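Local coordinates for D,D-dipeptidase/D,D-carboxypeptidase (Enterococcus faecalis, PDB 4MUQ), which is a zinc-dependent D,D-peptidase of vancomycin resistance, probably cleaving D-Ala-D-Ala dipeptide and the terminal D-alanine of peptidoglycan precursors, at residues 82-87 and 100-105; 114-119 and 128-133; 234-239 and 246-251. One frame throughout, in Å; residues are numbered along the deposited sequence.

Contacts 1 and 2 belong to the zinc peptidase fold and both reach the bound phosphinate, yet their nearest atoms stay about 7 Å apart. Contact 1 sets helix 77-91 against the loop after helix 93-99 through apolar side chains; contact 2 joins strand 113-118 to the loop before helix 134-142 with one backbone bond and an aromatic ring, and its strand carries a zinc ligand. Contact 3, on the opposite side of the chain's centre, pairs the strands of a hairpin in a second sheet by a ladder of backbone hydrogen bonds. All three are partly buried; contact 3 alone includes an exposed touching residue, Val234.

Contact 1: 82-87 and 100-105; sequences AIYDGS and VALPNH. With LY0 ((2R)-3-[(R)-[(1R)-1-aminoethyl](hydroxy)phosphoryl]-2-methylpropanoic acid), chain C; 2D8 ((2R)-3-[(R)-[(1S)-1-aminoethyl](hydroxy)phosphoryl]-2-methylpropanoic acid), chain D.
Beside the phosphinate pocket of this hedgehog/DD-peptidase fold, the loop after helix 93-99, which lends Val100 and Ala101 to that pocket, packs against helix 77-91 with Val100 and Tyr84 at the centre. The tyrosine has CG anti to its backbone N (chi1 -168°), which carries the ring off the helix and along the loop backbone. Its edge faces a carbonyl, with Tyr84 CE1 3.6 Å from Val100 O; Tyr84 CD1 comes 3.5 Å from Ala101 O, which also accepts a hydrogen bond from Gln80 NE2. Farther out, Leu102 lies alongside the ring and brings CD2 to 3.7 Å from Tyr84 OH. A long flat side chain suits this place because it can follow three successive loop residues.

Val100, beta-branched, sends CG1 to Tyr84 and to Ile83 CG2, 3.9 Å away, and CG2 to Ser87 OG, also 3.9 Å away and one turn further along the helix, a hydroxyl hydrogen-bonded to Thr96 and Asn91. The small Ala101 turns its methyl away from the helix, and its amide serves the ligand. In both phosphinate diastereomers the carboxylate is held by the same bond, Ala101 N to O62, 2.9 Å long with an angle of 162° at the hydrogen.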
loop_
_atom_site.group_PDB
_atom_site.type_symbol
_atom_site.label_atom_id
_atom_site.label_comp_id
_atom_site.label_asym_id
_atom_site.label_seq_id
_atom_site.Cartn_x
_atom_site.Cartn_y
_atom_site.Cartn_z
ATOM N N ALA A 82 -9.352 14.064 13.402
ATOM C CA ALA A 82 -10.120 15.248 12.998
ATOM C C ALA A 82 -11.003 14.958 11.785
ATOM O O ALA A 82 -12.152 15.409 11.726
ATOM C CB ALA A 82 -9.184 16.424 12.711
ATOM N N ILE A 83 -10.480 14.206 10.825
ATOM C CA ILE A 83 -11.274 13.904 9.635
ATOM C C ILE A 83 -12.466 13.046 10.031
ATOM O O ILE A 83 -13.594 13.319 9.617
ATOM C CB ILE A 83 -10.449 13.204 8.542
ATOM C CG1 ILE A 83 -9.434 14.179 7.950
ATOM C CG2 ILE A 83 -11.356 12.621 7.445
ATOM C CD1 ILE A 83 -8.345 13.477 7.155
ATOM N N TYR A 84 -12.221 12.025 10.846
ATOM C CA TYR A 84 -13.284 11.113 11.263
ATOM C C TYR A 84 -14.366 11.874 12.035
ATOM O O TYR A 84 -15.556 11.788 11.713
ATOM C CB TYR A 84 -12.702 9.955 12.086
ATOM C CG TYR A 84 -13.679 8.830 12.314
ATOM C CD1 TYR A 84 -13.674 7.713 11.493
ATOM C CD2 TYR A 84 -14.601 8.874 13.358
ATOM C CE1 TYR A 84 -14.571 6.670 11.688
ATOM C CE2 TYR A 84 -15.514 7.847 13.551
ATOM C CZ TYR A 84 -15.476 6.744 12.719
ATOM O OH TYR A 84 -16.383 5.721 12.922
ATOM N N ASP A 85 -13.951 12.626 13.053
ATOM C CA ASP A 85 -14.916 13.355 13.872
ATOM C C ASP A 85 -15.636 14.445 13.087
ATOM O O ASP A 85 -16.823 14.675 13.286
ATOM C CB ASP A 85 -14.259 13.922 15.128
ATOM C CG ASP A 85 -13.883 12.849 16.112
ATOM O OD1 ASP A 85 -14.545 11.789 16.130
ATOM O OD2 ASP A 85 -12.910 13.056 16.865
ATOM N N GLY A 86 -14.923 15.097 12.173
ATOM C CA GLY A 86 -15.544 16.103 11.332
ATOM C C GLY A 86 -16.587 15.496 10.414
ATOM O O GLY A 86 -17.632 16.091 10.186
ATOM N N SER A 87 -16.308 14.295 9.920
ATOM C CA SER A 87 -17.247 13.612 9.049
ATOM C C SER A 87 -18.475 13.132 9.826
ATOM O O SER A 87 -19.581 13.132 9.295
ATOM C CB SER A 87 -16.542 12.459 8.344
ATOM O OG SER A 87 -17.406 11.828 7.408
ATOM N N VAL A 100 -14.396 6.657 5.920
ATOM C CA VAL A 100 -13.267 7.157 6.690
ATOM C C VAL A 100 -12.781 6.042 7.611
ATOM O O VAL A 100 -13.547 5.532 8.429
ATOM C CB VAL A 100 -13.622 8.396 7.540
ATOM C CG1 VAL A 100 -12.356 8.945 8.157
ATOM C CG2 VAL A 100 -14.314 9.481 6.692
ATOM N N ALA A 101 -11.508 5.659 7.503
ATOM C CA ALA A 101 -10.978 4.666 8.419
ATOM C C ALA A 101 -10.938 5.184 9.861
ATOM O O ALA A 101 -10.742 6.374 10.101
ATOM C CB ALA A 101 -9.583 4.232 7.987
ATOM N N LEU A 102 -11.147 4.292 10.809
ATOM C CA LEU A 102 -10.930 4.635 12.213
ATOM C C LEU A 102 -9.496 5.133 12.421
ATOM O O LEU A 102 -8.558 4.657 11.772
ATOM C CB LEU A 102 -11.160 3.411 13.090
ATOM C CG LEU A 102 -12.588 2.884 13.239
ATOM C CD1 LEU A 102 -12.570 1.497 13.888
ATOM C CD2 LEU A 102 -13.404 3.851 14.065
ATOM N N PRO A 103 -9.309 6.086 13.340
ATOM C CA PRO A 103 -7.952 6.463 13.711
ATOM C C PRO A 103 -7.153 5.223 14.125
ATOM O O PRO A 103 -7.659 4.362 14.858
ATOM C CB PRO A 103 -8.178 7.398 14.901
ATOM C CG PRO A 103 -9.492 8.022 14.603
ATOM C CD PRO A 103 -10.322 6.916 14.012
ATOM N N ASN A 104 -5.905 5.161 13.659
ATOM C CA ASN A 104 -5.017 4.012 13.828
ATOM C C ASN A 104 -5.397 2.800 12.991
ATOM O O ASN A 104 -4.816 1.744 13.155
ATOM C CB ASN A 104 -4.775 3.654 15.297
ATOM C CG ASN A 104 -3.764 4.568 15.944
ATOM O OD1 ASN A 104 -2.971 5.224 15.254
ATOM N ND2 ASN A 104 -3.791 4.623 17.255
ATOM N N HIS A 105 -6.347 2.972 12.080
ATOM C CA HIS A 105 -6.694 1.905 11.134
ATOM C C HIS A 105 -6.648 2.421 9.708
ATOM O O HIS A 105 -7.189 1.780 8.794
ATOM C CB HIS A 105 -8.094 1.346 11.430
ATOM C CG HIS A 105 -8.220 0.731 12.786
ATOM N ND1 HIS A 105 -8.235 -0.632 12.989
ATOM C CD2 HIS A 105 -8.305 1.292 14.017
ATOM C CE1 HIS A 105 -8.351 -0.883 14.281
ATOM N NE2 HIS A 105 -8.393 0.271 14.928
HETATM P P LY0 C . -9.844 8.091 2.418
HETATM C C1 LY0 C . -10.972 9.941 3.906
HETATM N N1 LY0 C . -12.209 9.259 2.042
HETATM C C2 LY0 C . -10.894 9.576 2.438
HETATM C C4 LY0 C . -10.592 6.773 3.416
HETATM C C5 LY0 C . -9.616 5.757 3.925
HETATM C C6 LY0 C . -8.909 6.291 5.161
HETATM C C7 LY0 C . -10.371 4.470 4.211
HETATM O O31 LY0 C . -8.478 8.444 3.051
HETATM O O32 LY0 C . -9.548 7.678 0.939
HETATM O O61 LY0 C . -7.757 5.927 5.336
HETATM O O62 LY0 C . -9.515 7.016 5.930
HETATM C C4 2D8 D . -10.590 6.763 3.413
HETATM C C5 2D8 D . -9.614 5.752 3.926
HETATM C C6 2D8 D . -8.907 6.291 5.161
HETATM C C7 2D8 D . -10.370 4.468 4.212
HETATM N N1 2D8 D . -10.527 10.486 1.544
HETATM P P 2D8 D . -9.846 8.084 2.417
HETATM C C1 2D8 D . -10.988 9.953 3.878
HETATM C C2 2D8 D . -10.986 9.497 2.432
HETATM O O31 2D8 D . -8.490 8.457 3.059
HETATM O O32 2D8 D . -9.548 7.680 0.937
HETATM O O61 2D8 D . -7.757 5.927 5.337
HETATM O O62 2D8 D . -9.515 7.016 5.930
#

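Contact 2: 114-119 and 128-133; sequences IDLGLN and PDFPYD. With ZN (zinc ion), chain B; LY0 ((2R)-3-[(R)-[(1R)-1-aminoethyl](hydroxy)phosphoryl]-2-methylpropanoic acid), chain C; 2D8 ((2R)-3-[(R)-[(1S)-1-aminoethyl](hydroxy)phosphoryl]-2-methylpropanoic acid), chain D.
The touching part of strand 113-118 and the loop 128-131 run 68° apart, closest at Gly117 and Phe130, whose CA atoms are 5.0 Å from each other. The strand belongs to the antiparallel sheet of the hedgehog/DD-peptidase fold. One backbone bond joins the two, Leu118 N to Asp129 O, 2.7 Å long and nearly straight at 167°. Glycine lets the strand backbone come this close: Gly117 CA approaches Asp129 O at 3.3 Å, beside Pro128.

Flat Phe130 lies beside Leu116 and offers it a face: Leu116 CB sits over the ring, 4.0 Å from the centroid, in a CH-pi contact. The phenyl group is put there by chi1 of -155°, roughly anti to the backbone N. Phe130 CB, CG and CD1, with CB and CG of Pro128, cover Leu116 O, a buried carbonyl without a polar partner. Toward the surface, Leu118 CD1 packs 3.8 Å from Pro131 CD, the two side chains crossing at about a right angle; the nearby Asp129 carboxylate forms a salt bridge with Lys120.

Upstream on the strand, Asp115 binds zinc together with His108 and His168. A carboxylate can give the metal both oxygens, here Asp115 OD1 at 2.0 Å and Asp115 OD2 at 2.4 Å.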
loop_
_atom_site.group_PDB
_atom_site.type_symbol
_atom_site.label_atom_id
_atom_site.label_comp_id
_atom_site.label_asym_id
_atom_site.label_seq_id
_atom_site.Cartn_x
_atom_site.Cartn_y
_atom_site.Cartn_z
ATOM N N ILE A 114 -2.061 7.185 -0.997
ATOM C CA ILE A 114 -2.297 8.503 -1.548
ATOM C C ILE A 114 -3.684 8.569 -2.172
ATOM O O ILE A 114 -4.133 7.633 -2.831
ATOM C CB ILE A 114 -1.184 8.895 -2.548
ATOM C CG1 ILE A 114 -1.343 10.358 -2.961
ATOM C CG2 ILE A 114 -1.149 7.959 -3.752
ATOM C CD1 ILE A 114 -0.036 11.093 -3.141
ATOM N N ASP A 115 -4.357 9.698 -1.941
ATOM C CA ASP A 115 -5.599 10.023 -2.627
ATOM C C ASP A 115 -5.254 10.967 -3.762
ATOM O O ASP A 115 -4.580 11.981 -3.548
ATOM C CB ASP A 115 -6.601 10.668 -1.655
ATOM C CG ASP A 115 -7.049 9.714 -0.551
ATOM O OD1 ASP A 115 -6.975 8.514 -0.755
ATOM O OD2 ASP A 115 -7.456 10.112 0.559
ATOM N N LEU A 116 -5.721 10.640 -4.965
ATOM C CA LEU A 116 -5.458 11.435 -6.153
ATOM C C LEU A 116 -6.754 12.012 -6.721
ATOM O O LEU A 116 -7.833 11.428 -6.559
ATOM C CB LEU A 116 -4.798 10.570 -7.227
ATOM C CG LEU A 116 -3.479 9.920 -6.812
ATOM C CD1 LEU A 116 -3.019 8.963 -7.894
ATOM C CD2 LEU A 116 -2.415 10.979 -6.560
ATOM N N GLY A 117 -6.651 13.150 -7.392
ATOM C CA GLY A 117 -7.821 13.742 -8.011
ATOM C C GLY A 117 -7.503 14.445 -9.304
ATOM O O GLY A 117 -6.353 14.815 -9.574
ATOM N N LEU A 118 -8.541 14.610 -10.122
ATOM C CA LEU A 118 -8.478 15.448 -11.310
ATOM C C LEU A 118 -8.132 16.874 -10.910
ATOM O O LEU A 118 -8.661 17.392 -9.924
ATOM C CB LEU A 118 -9.831 15.443 -12.019
ATOM C CG LEU A 118 -9.976 14.508 -13.212
ATOM C CD1 LEU A 118 -11.372 14.595 -13.802
ATOM C CD2 LEU A 118 -8.943 14.858 -14.265
ATOM N N ASN A 119 -7.237 17.510 -11.656
ATOM C CA ASN A 119 -6.887 18.890 -11.354
ATOM C C ASN A 119 -8.003 19.834 -11.764
ATOM O O ASN A 119 -8.133 20.189 -12.935
ATOM C CB ASN A 119 -5.577 19.291 -12.029
ATOM C CG ASN A 119 -5.045 20.642 -11.545
ATOM O OD1 ASN A 119 -5.805 21.574 -11.286
ATOM N ND2 ASN A 119 -3.727 20.747 -11.432
ATOM N N PRO A 128 -12.499 12.851 -3.643
ATOM C CA PRO A 128 -12.027 13.547 -4.849
ATOM C C PRO A 128 -12.365 12.816 -6.143
ATOM O O PRO A 128 -12.491 11.588 -6.144
ATOM C CB PRO A 128 -10.507 13.596 -4.657
ATOM C CG PRO A 128 -10.197 12.480 -3.729
ATOM C CD PRO A 128 -11.385 12.331 -2.826
ATOM N N ASP A 129 -12.480 13.569 -7.235
ATOM C CA ASP A 129 -12.833 13.010 -8.535
ATOM C C ASP A 129 -11.629 12.347 -9.206
ATOM O O ASP A 129 -10.642 13.008 -9.529
ATOM C CB ASP A 129 -13.418 14.098 -9.449
ATOM C CG ASP A 129 -14.087 13.528 -10.696
ATOM O OD1 ASP A 129 -14.795 12.501 -10.582
ATOM O OD2 ASP A 129 -13.909 14.111 -11.787
ATOM N N PHE A 130 -11.730 11.039 -9.422
ATOM C CA PHE A 130 -10.680 10.281 -10.105
ATOM C C PHE A 130 -11.369 9.229 -10.969
ATOM O O PHE A 130 -11.443 8.053 -10.594
ATOM C CB PHE A 130 -9.717 9.647 -9.097
ATOM C CG PHE A 130 -8.336 9.386 -9.648
ATOM C CD1 PHE A 130 -7.499 10.446 -9.975
ATOM C CD2 PHE A 130 -7.876 8.093 -9.835
ATOM C CE1 PHE A 130 -6.223 10.212 -10.485
ATOM C CE2 PHE A 130 -6.606 7.858 -10.346
ATOM C CZ PHE A 130 -5.782 8.912 -10.668
ATOM N N PRO A 131 -11.891 9.661 -12.122
ATOM C CA PRO A 131 -12.762 8.803 -12.936
ATOM C C PRO A 131 -12.049 7.622 -13.591
ATOM O O PRO A 131 -10.825 7.487 -13.543
ATOM C CB PRO A 131 -13.337 9.765 -13.993
ATOM C CG PRO A 131 -12.404 10.927 -14.037
ATOM C CD PRO A 131 -11.801 11.035 -12.651
ATOM N N TYR A 132 -12.855 6.750 -14.186
ATOM C CA TYR A 132 -12.358 5.567 -14.866
ATOM C C TYR A 132 -12.242 5.869 -16.359
ATOM O O TYR A 132 -12.506 5.012 -17.209
ATOM C CB TYR A 132 -13.288 4.375 -14.607
ATOM C CG TYR A 132 -13.242 3.874 -13.177
ATOM C CD1 TYR A 132 -12.372 2.859 -12.806
ATOM C CD2 TYR A 132 -14.057 4.435 -12.191
ATOM C CE1 TYR A 132 -12.324 2.398 -11.520
ATOM C CE2 TYR A 132 -14.013 3.979 -10.888
ATOM C CZ TYR A 132 -13.126 2.964 -10.552
ATOM O OH TYR A 132 -13.053 2.481 -9.271
ATOM N N ASP A 133 -11.862 7.111 -16.657
ATOM C CA ASP A 133 -11.618 7.584 -18.012
ATOM C C ASP A 133 -10.379 8.453 -18.050
ATOM O O ASP A 133 -9.905 8.916 -17.012
ATOM C CB ASP A 133 -12.784 8.439 -18.493
ATOM C CG ASP A 133 -14.067 7.681 -18.529
ATOM O OD1 ASP A 133 -14.142 6.739 -19.337
ATOM O OD2 ASP A 133 -14.982 8.020 -17.750
HETATM ZN ZN ZN B . -7.363 7.783 1.025
HETATM P P LY0 C . -9.844 8.091 2.418
HETATM C C1 LY0 C . -10.972 9.941 3.906
HETATM N N1 LY0 C . -12.209 9.259 2.042
HETATM C C2 LY0 C . -10.894 9.576 2.438
HETATM C C4 LY0 C . -10.592 6.773 3.416
HETATM C C5 LY0 C . -9.616 5.757 3.925
HETATM C C6 LY0 C . -8.909 6.291 5.161
HETATM C C7 LY0 C . -10.371 4.470 4.211
HETATM O O31 LY0 C . -8.478 8.444 3.051
HETATM O O32 LY0 C . -9.548 7.678 0.939
HETATM O O61 LY0 C . -7.757 5.927 5.336
HETATM O O62 LY0 C . -9.515 7.016 5.930
HETATM C C4 2D8 D . -10.590 6.763 3.413
HETATM C C5 2D8 D . -9.614 5.752 3.926
HETATM C C6 2D8 D . -8.907 6.291 5.161
HETATM C C7 2D8 D . -10.370 4.468 4.212
HETATM N N1 2D8 D . -10.527 10.486 1.544
HETATM P P 2D8 D . -9.846 8.084 2.417
HETATM C C1 2D8 D . -10.988 9.953 3.878
HETATM C C2 2D8 D . -10.986 9.497 2.432
HETATM O O31 2D8 D . -8.490 8.457 3.059
HETATM O O32 2D8 D . -9.548 7.680 0.937
HETATM O O61 2D8 D . -7.757 5.927 5.337
HETATM O O62 2D8 D . -9.515 7.016 5.930
HETATM O O HOH W 1 -10.727 16.113 -8.456
#

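Contact 3: 234-239 and 246-251; sequences VYQISG and VVTIWR. With PE3 (3,6,9,12,15,18,21,24,27,30,33,36,39-tridecaoxahentetracontane-1,41-diol), chain I.
Gln236 reaches across to Trp250, two residues beyond its own cross-strand partner Thr248. From CB the chain leaves with CG anti to the carbonyl carbon (chi1 -66°) and runs on extended. Gln236 CG packs 3.7 Å from C38 of a bound polyethylene glycol. At the end, Gln236 OE1 accepts the indole hydrogen, with Trp250 NE1 3.2 Å away and an angle of 151°. The oxygen lies near the indole plane, but the donor stands above the amide plane and so misses the carbonyl lone pairs. Glutamine suits this place, long enough to meet the indole N-H and ending in an acceptor.

The indole also receives the glycol over one face, C42 lying 3.9 Å from Trp250 CH2. On the other side of the sheet, Tyr235 CB touches Ile249 CD1 at 3.6 Å, apolar groups that suit a surface packed on strands 3-9 and 224-230. In the backbone, Gln236 and Thr248 form a hydrogen-bonded pair, Gln236 N to Thr248 O and Thr248 N to Gln236 O both 2.8 Å. The strands run at 169°, the near-antiparallel pairing of a beta hairpin, with 234-239 as an outermost strand of a four-stranded antiparallel sheet and 244-250 inside it.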
loop_
_atom_site.group_PDB
_atom_site.type_symbol
_atom_site.label_atom_id
_atom_site.label_comp_id
_atom_site.label_asym_id
_atom_site.label_seq_id
_atom_site.Cartn_x
_atom_site.Cartn_y
_atom_site.Cartn_z
ATOM N N VAL A 234 19.221 -9.511 -4.365
ATOM C CA VAL A 234 18.548 -8.346 -3.825
ATOM C C VAL A 234 17.259 -8.878 -3.219
ATOM O O VAL A 234 16.567 -9.679 -3.848
ATOM C CB VAL A 234 18.227 -7.335 -4.935
ATOM C CG1 VAL A 234 17.283 -6.268 -4.434
ATOM C CG2 VAL A 234 19.507 -6.706 -5.458
ATOM N N TYR A 235 16.948 -8.466 -1.993
ATOM C CA TYR A 235 15.770 -8.984 -1.308
ATOM C C TYR A 235 15.049 -7.919 -0.496
ATOM O O TYR A 235 15.634 -6.895 -0.136
ATOM C CB TYR A 235 16.151 -10.139 -0.384
ATOM C CG TYR A 235 16.883 -9.711 0.864
ATOM C CD1 TYR A 235 16.203 -9.526 2.064
ATOM C CD2 TYR A 235 18.254 -9.490 0.844
ATOM C CE1 TYR A 235 16.868 -9.138 3.204
ATOM C CE2 TYR A 235 18.927 -9.103 1.979
ATOM C CZ TYR A 235 18.228 -8.928 3.154
ATOM O OH TYR A 235 18.904 -8.541 4.286
ATOM N N GLN A 236 13.783 -8.191 -0.203
ATOM C CA GLN A 236 12.978 -7.353 0.674
ATOM C C GLN A 236 12.257 -8.241 1.665
ATOM O O GLN A 236 11.919 -9.388 1.353
ATOM C CB GLN A 236 11.915 -6.600 -0.117
ATOM C CG GLN A 236 12.436 -5.579 -1.099
ATOM C CD GLN A 236 11.403 -5.253 -2.159
ATOM O OE1 GLN A 236 11.101 -6.084 -3.017
ATOM N NE2 GLN A 236 10.842 -4.050 -2.096
ATOM N N ILE A 237 12.032 -7.712 2.860
ATOM C CA ILE A 237 11.202 -8.372 3.855
ATOM C C ILE A 237 10.199 -7.372 4.408
ATOM O O ILE A 237 10.550 -6.224 4.699
ATOM C CB ILE A 237 12.047 -8.938 5.020
ATOM C CG1 ILE A 237 13.104 -9.907 4.489
ATOM C CG2 ILE A 237 11.144 -9.627 6.046
ATOM C CD1 ILE A 237 14.054 -10.433 5.548
ATOM N N SER A 238 8.949 -7.796 4.538
ATOM C CA SER A 238 7.938 -6.958 5.177
ATOM C C SER A 238 7.152 -7.783 6.179
ATOM O O SER A 238 6.927 -8.972 5.966
ATOM C CB SER A 238 6.956 -6.412 4.135
ATOM O OG SER A 238 5.934 -5.651 4.770
ATOM N N GLY A 239 6.707 -7.156 7.257
ATOM C CA GLY A 239 5.651 -7.749 8.056
ATOM C C GLY A 239 4.322 -7.666 7.313
ATOM O O GLY A 239 4.147 -6.836 6.390
ATOM N N VAL A 246 6.578 -11.471 4.837
ATOM C CA VAL A 246 6.633 -11.808 3.427
ATOM C C VAL A 246 8.019 -11.450 2.901
ATOM O O VAL A 246 8.486 -10.311 3.061
ATOM C CB VAL A 246 5.557 -11.064 2.631
ATOM C CG1 VAL A 246 5.680 -11.379 1.144
ATOM C CG2 VAL A 246 4.188 -11.463 3.139
ATOM N N VAL A 247 8.669 -12.426 2.283
ATOM C CA VAL A 247 10.025 -12.276 1.777
ATOM C C VAL A 247 9.999 -12.268 0.252
ATOM O O VAL A 247 9.389 -13.152 -0.368
ATOM C CB VAL A 247 10.931 -13.435 2.268
ATOM C CG1 VAL A 247 12.348 -13.266 1.753
ATOM C CG2 VAL A 247 10.901 -13.506 3.792
ATOM N N THR A 248 10.668 -11.281 -0.344
ATOM C CA THR A 248 10.740 -11.139 -1.792
ATOM C C THR A 248 12.198 -11.233 -2.216
ATOM O O THR A 248 13.031 -10.446 -1.770
ATOM C CB THR A 248 10.137 -9.781 -2.256
ATOM O OG1 THR A 248 8.787 -9.678 -1.790
ATOM C CG2 THR A 248 10.140 -9.681 -3.769
ATOM N N ILE A 249 12.508 -12.212 -3.064
ATOM C CA ILE A 249 13.877 -12.463 -3.494
ATOM C C ILE A 249 13.990 -12.247 -4.994
ATOM O O ILE A 249 13.244 -12.843 -5.765
ATOM C CB ILE A 249 14.293 -13.919 -3.200
ATOM C CG1 ILE A 249 14.075 -14.274 -1.728
ATOM C CG2 ILE A 249 15.737 -14.160 -3.633
ATOM C CD1 ILE A 249 14.884 -13.443 -0.782
ATOM N N TRP A 250 14.921 -11.392 -5.403
ATOM C CA TRP A 250 15.146 -11.119 -6.809
ATOM C C TRP A 250 16.327 -11.975 -7.270
ATOM O O TRP A 250 17.446 -11.850 -6.760
ATOM C CB TRP A 250 15.378 -9.618 -7.031
ATOM C CG TRP A 250 14.238 -8.757 -6.494
ATOM C CD1 TRP A 250 13.820 -8.656 -5.190
ATOM C CD2 TRP A 250 13.384 -7.886 -7.250
ATOM N NE1 TRP A 250 12.762 -7.782 -5.094
ATOM C CE2 TRP A 250 12.476 -7.295 -6.343
ATOM C CE3 TRP A 250 13.303 -7.545 -8.606
ATOM C CZ2 TRP A 250 11.496 -6.387 -6.752
ATOM C CZ3 TRP A 250 12.332 -6.643 -9.010
ATOM C CH2 TRP A 250 11.441 -6.075 -8.086
ATOM N N ARG A 251 16.055 -12.875 -8.210
ATOM C CA ARG A 251 17.036 -13.864 -8.651
ATOM C C ARG A 251 18.037 -13.292 -9.645
ATOM O O ARG A 251 17.839 -12.205 -10.180
ATOM C CB ARG A 251 16.326 -15.077 -9.255
ATOM C CG ARG A 251 15.575 -15.917 -8.233
ATOM C CD ARG A 251 16.527 -16.417 -7.159
ATOM N NE ARG A 251 15.914 -17.420 -6.293
ATOM C CZ ARG A 251 16.593 -18.153 -5.417
ATOM N NH1 ARG A 251 17.903 -17.990 -5.298
ATOM N NH2 ARG A 251 15.968 -19.048 -4.663
HETATM O O43 PE3 I . 15.799 -3.968 -7.188
HETATM C C42 PE3 I . 14.427 -3.867 -6.787
HETATM C C41 PE3 I . 14.312 -3.175 -5.424
HETATM O O40 PE3 I . 15.020 -3.908 -4.399
HETATM C C39 PE3 I . 14.878 -3.227 -3.130
HETATM C C38 PE3 I . 15.601 -3.939 -1.981
HETATM O O37 PE3 I . 17.015 -4.038 -2.223
HETATM O O HOH W 2 8.798 -8.640 0.825
#